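Local coordinates for UPF0098 protein YbcL (Escherichia coli, PDB 1FUX) that is of unknown function but, as a periplasmic homodimer of the phosphatidylethanolamine-binding protein family, probably binds an anionic ligand in a small pocket as its mammalian relatives do, at residues 45-56 / 118-129. Numbering follows the deposited sequence.
Sequences TKSFAVTVYDPD and HHYQFKVWALKT
Asp54 reaches across to His118 just past the Tyr53-Gln121 pair of the antiparallel strands 47-54 and 118-127. From the backbone outward, Asp54 CB rests against Tyr120 CE2 (3.8 Å). CG stands anti to the backbone N (chi1 174°), which carries the carboxylate over to the second strand. There Asp54 OD2 offers its syn lone pair to His118 ND1 at 2.8 Å, while Asp54 OD1 takes the backbone N of Asp56 (2.8 Å) from above the carboxylate plane, closing an Asx turn. Next in that turn, Asp56 lays its CB over one face of the His118 ring. Asp56 OD2 accepts from His119 ND1 at 3.0 Å and also from the His119 backbone N. Lys116 forms a salt bridge with Asp56 OD1, and Asp115 OD2 bonds His118 NE2. Replacing Asp54 by alanine removes the carboxylate, which is likely to leave His118 ND1 and the backbone N of Asp56 without these acceptors. Farther along, Trp125 NE1 donates to Thr51 OG1 in the indole plane at 3.0 Å, and Val52 CG1 sits over the Phe122 ring. Both strands are interior to an antiparallel sheet: strand 63-72 flanks 47-54, strand 151-161 flanks 118-127, and Leu147 of helix 140-148 packs on Ala49, Thr51 and Trp125.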
loop_
_atom_site.group_PDB
_atom_site.type_symbol
_atom_site.label_atom_id
_atom_site.label_comp_id
_atom_site.label_asym_id
_atom_site.label_seq_id
_atom_site.Cartn_x
_atom_site.Cartn_y
_atom_site.Cartn_z
ATOM N N THR A 45 19.132 -8.690 -18.513
ATOM C CA THR A 45 18.118 -9.260 -17.579
ATOM C C THR A 45 18.550 -10.431 -16.739
ATOM O O THR A 45 19.094 -11.441 -17.200
ATOM C CB THR A 45 16.866 -9.625 -18.382
ATOM O OG1 THR A 45 16.342 -8.538 -19.154
ATOM C CG2 THR A 45 15.759 -10.116 -17.444
ATOM N N LYS A 46 18.360 -10.454 -15.413
ATOM C CA LYS A 46 18.748 -11.523 -14.519
ATOM C C LYS A 46 17.607 -12.122 -13.685
ATOM O O LYS A 46 17.774 -13.024 -12.864
ATOM C CB LYS A 46 19.852 -11.071 -13.550
ATOM C CG LYS A 46 20.680 -9.950 -14.134
ATOM C CD LYS A 46 22.092 -9.787 -13.688
ATOM C CE LYS A 46 23.102 -10.230 -14.755
ATOM N NZ LYS A 46 24.292 -10.752 -13.990
ATOM N N SER A 47 16.431 -11.580 -13.879
ATOM C CA SER A 47 15.198 -12.058 -13.291
ATOM C C SER A 47 14.023 -11.181 -13.782
ATOM O O SER A 47 14.182 -10.094 -14.361
ATOM C CB SER A 47 15.144 -12.169 -11.786
ATOM O OG SER A 47 15.143 -10.877 -11.193
ATOM N N PHE A 48 12.831 -11.748 -13.568
ATOM C CA PHE A 48 11.630 -11.006 -13.959
ATOM C C PHE A 48 10.683 -10.831 -12.751
ATOM O O PHE A 48 10.850 -11.504 -11.733
ATOM C CB PHE A 48 10.831 -11.722 -15.066
ATOM C CG PHE A 48 11.602 -11.893 -16.360
ATOM C CD1 PHE A 48 12.275 -13.096 -16.603
ATOM C CD2 PHE A 48 11.632 -10.874 -17.281
ATOM C CE1 PHE A 48 12.959 -13.227 -17.822
ATOM C CE2 PHE A 48 12.337 -10.991 -18.483
ATOM C CZ PHE A 48 12.987 -12.199 -18.741
ATOM N N ALA A 49 9.788 -9.849 -12.911
ATOM C CA ALA A 49 8.812 -9.661 -11.798
ATOM C C ALA A 49 7.509 -9.295 -12.452
ATOM O O ALA A 49 7.494 -8.792 -13.596
ATOM C CB ALA A 49 9.355 -8.622 -10.842
ATOM N N VAL A 50 6.363 -9.577 -11.798
ATOM C CA VAL A 50 5.088 -9.151 -12.365
ATOM C C VAL A 50 4.332 -8.393 -11.235
ATOM O O VAL A 50 4.343 -8.926 -10.129
ATOM C CB VAL A 50 4.203 -10.305 -12.876
ATOM C CG1 VAL A 50 2.794 -9.853 -13.277
ATOM C CG2 VAL A 50 4.894 -10.858 -14.140
ATOM N N THR A 51 3.732 -7.256 -11.545
ATOM C CA THR A 51 2.948 -6.563 -10.516
ATOM C C THR A 51 1.604 -6.253 -11.130
ATOM O O THR A 51 1.443 -6.067 -12.340
ATOM C CB THR A 51 3.560 -5.239 -9.974
ATOM O OG1 THR A 51 3.858 -4.335 -11.044
ATOM C CG2 THR A 51 4.815 -5.512 -9.137
ATOM N N VAL A 52 0.549 -6.084 -10.271
ATOM C CA VAL A 52 -0.777 -5.750 -10.729
ATOM C C VAL A 52 -1.234 -4.646 -9.751
ATOM O O VAL A 52 -1.238 -4.870 -8.524
ATOM C CB VAL A 52 -1.798 -6.894 -10.720
ATOM C CG1 VAL A 52 -3.161 -6.405 -11.186
ATOM C CG2 VAL A 52 -1.249 -8.059 -11.574
ATOM N N TYR A 53 -1.541 -3.500 -10.322
ATOM C CA TYR A 53 -1.845 -2.316 -9.509
ATOM C C TYR A 53 -3.006 -1.518 -10.058
ATOM O O TYR A 53 -3.119 -1.411 -11.283
ATOM C CB TYR A 53 -0.607 -1.411 -9.499
ATOM C CG TYR A 53 -0.741 -0.178 -8.581
ATOM C CD1 TYR A 53 -0.577 -0.293 -7.206
ATOM C CD2 TYR A 53 -0.939 1.040 -9.139
ATOM C CE1 TYR A 53 -0.703 0.862 -6.413
ATOM C CE2 TYR A 53 -1.011 2.222 -8.380
ATOM C CZ TYR A 53 -0.916 2.080 -7.015
ATOM O OH TYR A 53 -0.969 3.251 -6.230
ATOM N N ASP A 54 -3.878 -1.053 -9.161
ATOM C CA ASP A 54 -4.995 -0.197 -9.578
ATOM C C ASP A 54 -4.805 1.165 -8.923
ATOM O O ASP A 54 -5.067 1.350 -7.749
ATOM C CB ASP A 54 -6.289 -0.856 -9.051
ATOM C CG ASP A 54 -7.508 0.009 -9.278
ATOM O OD1 ASP A 54 -7.454 1.016 -10.014
ATOM O OD2 ASP A 54 -8.563 -0.318 -8.660
ATOM N N PRO A 55 -4.479 2.182 -9.738
ATOM C CA PRO A 55 -4.312 3.529 -9.239
ATOM C C PRO A 55 -5.637 4.200 -8.904
ATOM O O PRO A 55 -5.584 5.192 -8.175
ATOM C CB PRO A 55 -3.607 4.200 -10.398
ATOM C CG PRO A 55 -4.044 3.482 -11.637
ATOM C CD PRO A 55 -4.212 2.015 -11.200
ATOM N N ASP A 56 -6.782 3.689 -9.386
ATOM C CA ASP A 56 -8.061 4.341 -9.137
ATOM C C ASP A 56 -8.753 3.907 -7.858
ATOM O O ASP A 56 -9.840 4.433 -7.540
ATOM C CB ASP A 56 -8.979 4.003 -10.353
ATOM C CG ASP A 56 -8.421 4.531 -11.669
ATOM O OD1 ASP A 56 -7.970 5.702 -11.667
ATOM O OD2 ASP A 56 -8.395 3.789 -12.689
ATOM N N HIS A 118 -12.143 0.971 -13.477
ATOM C CA HIS A 118 -10.809 1.099 -12.943
ATOM C C HIS A 118 -9.883 0.449 -13.967
ATOM O O HIS A 118 -10.270 -0.436 -14.728
ATOM C CB HIS A 118 -10.664 0.359 -11.599
ATOM C CG HIS A 118 -11.369 1.032 -10.472
ATOM N ND1 HIS A 118 -11.049 0.765 -9.164
ATOM C CD2 HIS A 118 -12.377 1.964 -10.450
ATOM C CE1 HIS A 118 -11.826 1.501 -8.363
ATOM N NE2 HIS A 118 -12.617 2.224 -9.124
ATOM N N HIS A 119 -8.672 0.949 -13.997
ATOM C CA HIS A 119 -7.644 0.497 -14.926
ATOM C C HIS A 119 -6.671 -0.380 -14.177
ATOM O O HIS A 119 -5.977 0.133 -13.281
ATOM C CB HIS A 119 -6.962 1.817 -15.374
ATOM C CG HIS A 119 -7.952 2.552 -16.232
ATOM N ND1 HIS A 119 -8.894 3.399 -15.643
ATOM C CD2 HIS A 119 -8.190 2.525 -17.558
ATOM C CE1 HIS A 119 -9.669 3.898 -16.598
ATOM N NE2 HIS A 119 -9.256 3.382 -17.751
ATOM N N TYR A 120 -6.611 -1.668 -14.431
ATOM C CA TYR A 120 -5.741 -2.562 -13.687
ATOM C C TYR A 120 -4.439 -2.719 -14.462
ATOM O O TYR A 120 -4.533 -3.250 -15.592
ATOM C CB TYR A 120 -6.427 -3.948 -13.495
ATOM C CG TYR A 120 -7.652 -3.688 -12.651
ATOM C CD1 TYR A 120 -8.854 -3.320 -13.229
ATOM C CD2 TYR A 120 -7.566 -3.813 -11.254
ATOM C CE1 TYR A 120 -9.977 -3.058 -12.450
ATOM C CE2 TYR A 120 -8.686 -3.511 -10.458
ATOM C CZ TYR A 120 -9.868 -3.167 -11.072
ATOM O OH TYR A 120 -10.998 -2.853 -10.338
ATOM N N GLN A 121 -3.353 -2.189 -13.944
ATOM C CA GLN A 121 -2.078 -2.260 -14.673
ATOM C C GLN A 121 -1.377 -3.562 -14.360
ATOM O O GLN A 121 -0.883 -3.814 -13.250
ATOM C CB GLN A 121 -1.164 -1.074 -14.334
ATOM C CG GLN A 121 -1.798 0.290 -14.320
ATOM C CD GLN A 121 -1.203 1.494 -13.658
ATOM O OE1 GLN A 121 -1.393 2.652 -14.113
ATOM N NE2 GLN A 121 -0.466 1.472 -12.564
ATOM N N PHE A 122 -1.301 -4.434 -15.381
ATOM C CA PHE A 122 -0.603 -5.714 -15.291
ATOM C C PHE A 122 0.752 -5.418 -15.935
ATOM O O PHE A 122 0.827 -5.197 -17.153
ATOM C CB PHE A 122 -1.287 -6.851 -16.065
ATOM C CG PHE A 122 -2.511 -7.409 -15.385
ATOM C CD1 PHE A 122 -3.692 -6.666 -15.287
ATOM C CD2 PHE A 122 -2.436 -8.682 -14.863
ATOM C CE1 PHE A 122 -4.789 -7.232 -14.633
ATOM C CE2 PHE A 122 -3.526 -9.250 -14.208
ATOM C CZ PHE A 122 -4.696 -8.505 -14.131
ATOM N N LYS A 123 1.799 -5.457 -15.130
ATOM C CA LYS A 123 3.106 -5.040 -15.604
ATOM C C LYS A 123 4.198 -6.056 -15.369
ATOM O O LYS A 123 4.357 -6.653 -14.306
ATOM C CB LYS A 123 3.409 -3.745 -14.797
ATOM C CG LYS A 123 4.778 -3.082 -15.046
ATOM C CD LYS A 123 4.545 -1.633 -14.562
ATOM C CE LYS A 123 5.806 -0.816 -14.424
ATOM N NZ LYS A 123 5.486 0.475 -13.706
ATOM N N VAL A 124 4.985 -6.354 -16.442
ATOM C CA VAL A 124 6.107 -7.236 -16.280
ATOM C C VAL A 124 7.398 -6.419 -16.255
ATOM O O VAL A 124 7.541 -5.482 -17.047
ATOM C CB VAL A 124 6.202 -8.242 -17.490
ATOM C CG1 VAL A 124 7.293 -9.224 -17.115
ATOM C CG2 VAL A 124 4.837 -8.899 -17.642
ATOM N N TRP A 125 8.323 -6.737 -15.397
ATOM C CA TRP A 125 9.579 -6.082 -15.168
ATOM C C TRP A 125 10.775 -6.981 -15.487
ATOM O O TRP A 125 10.823 -8.105 -14.994
ATOM C CB TRP A 125 9.798 -5.693 -13.688
ATOM C CG TRP A 125 8.652 -4.943 -13.078
ATOM C CD1 TRP A 125 7.367 -5.393 -12.900
ATOM C CD2 TRP A 125 8.689 -3.626 -12.500
ATOM N NE1 TRP A 125 6.578 -4.426 -12.298
ATOM C CE2 TRP A 125 7.391 -3.357 -12.003
ATOM C CE3 TRP A 125 9.716 -2.689 -12.353
ATOM C CZ2 TRP A 125 7.103 -2.152 -11.368
ATOM C CZ3 TRP A 125 9.408 -1.488 -11.738
ATOM C CH2 TRP A 125 8.131 -1.251 -11.250
ATOM N N ALA A 126 11.726 -6.435 -16.222
ATOM C CA ALA A 126 12.999 -7.073 -16.525
ATOM C C ALA A 126 14.000 -6.430 -15.557
ATOM O O ALA A 126 14.166 -5.196 -15.590
ATOM C CB ALA A 126 13.522 -6.844 -17.930
ATOM N N LEU A 127 14.584 -7.207 -14.677
ATOM C CA LEU A 127 15.464 -6.618 -13.678
ATOM C C LEU A 127 16.932 -7.002 -13.856
ATOM O O LEU A 127 17.274 -8.123 -14.269
ATOM C CB LEU A 127 14.992 -7.071 -12.304
ATOM C CG LEU A 127 13.482 -6.892 -12.042
ATOM C CD1 LEU A 127 13.082 -7.703 -10.825
ATOM C CD2 LEU A 127 13.121 -5.427 -11.926
ATOM N N LYS A 128 17.789 -6.083 -13.381
ATOM C CA LYS A 128 19.228 -6.277 -13.436
ATOM C C LYS A 128 19.800 -7.083 -12.293
ATOM O O LYS A 128 21.035 -7.191 -12.189
ATOM C CB LYS A 128 19.938 -4.907 -13.462
ATOM C CG LYS A 128 19.967 -4.183 -12.118
ATOM C CD LYS A 128 20.551 -2.786 -12.325
ATOM C CE LYS A 128 20.201 -1.835 -11.192
ATOM N NZ LYS A 128 20.203 -0.415 -11.668
ATOM N N THR A 129 19.009 -7.697 -11.431
ATOM C CA THR A 129 19.478 -8.500 -10.335
ATOM C C THR A 129 18.811 -9.889 -10.344
ATOM O O THR A 129 17.677 -9.960 -10.806
ATOM C CB THR A 129 19.093 -7.927 -8.955
ATOM O OG1 THR A 129 19.102 -6.503 -9.060
ATOM C CG2 THR A 129 20.075 -8.458 -7.936
HETATM O O HOH W 1 1.629 -2.927 -11.759
#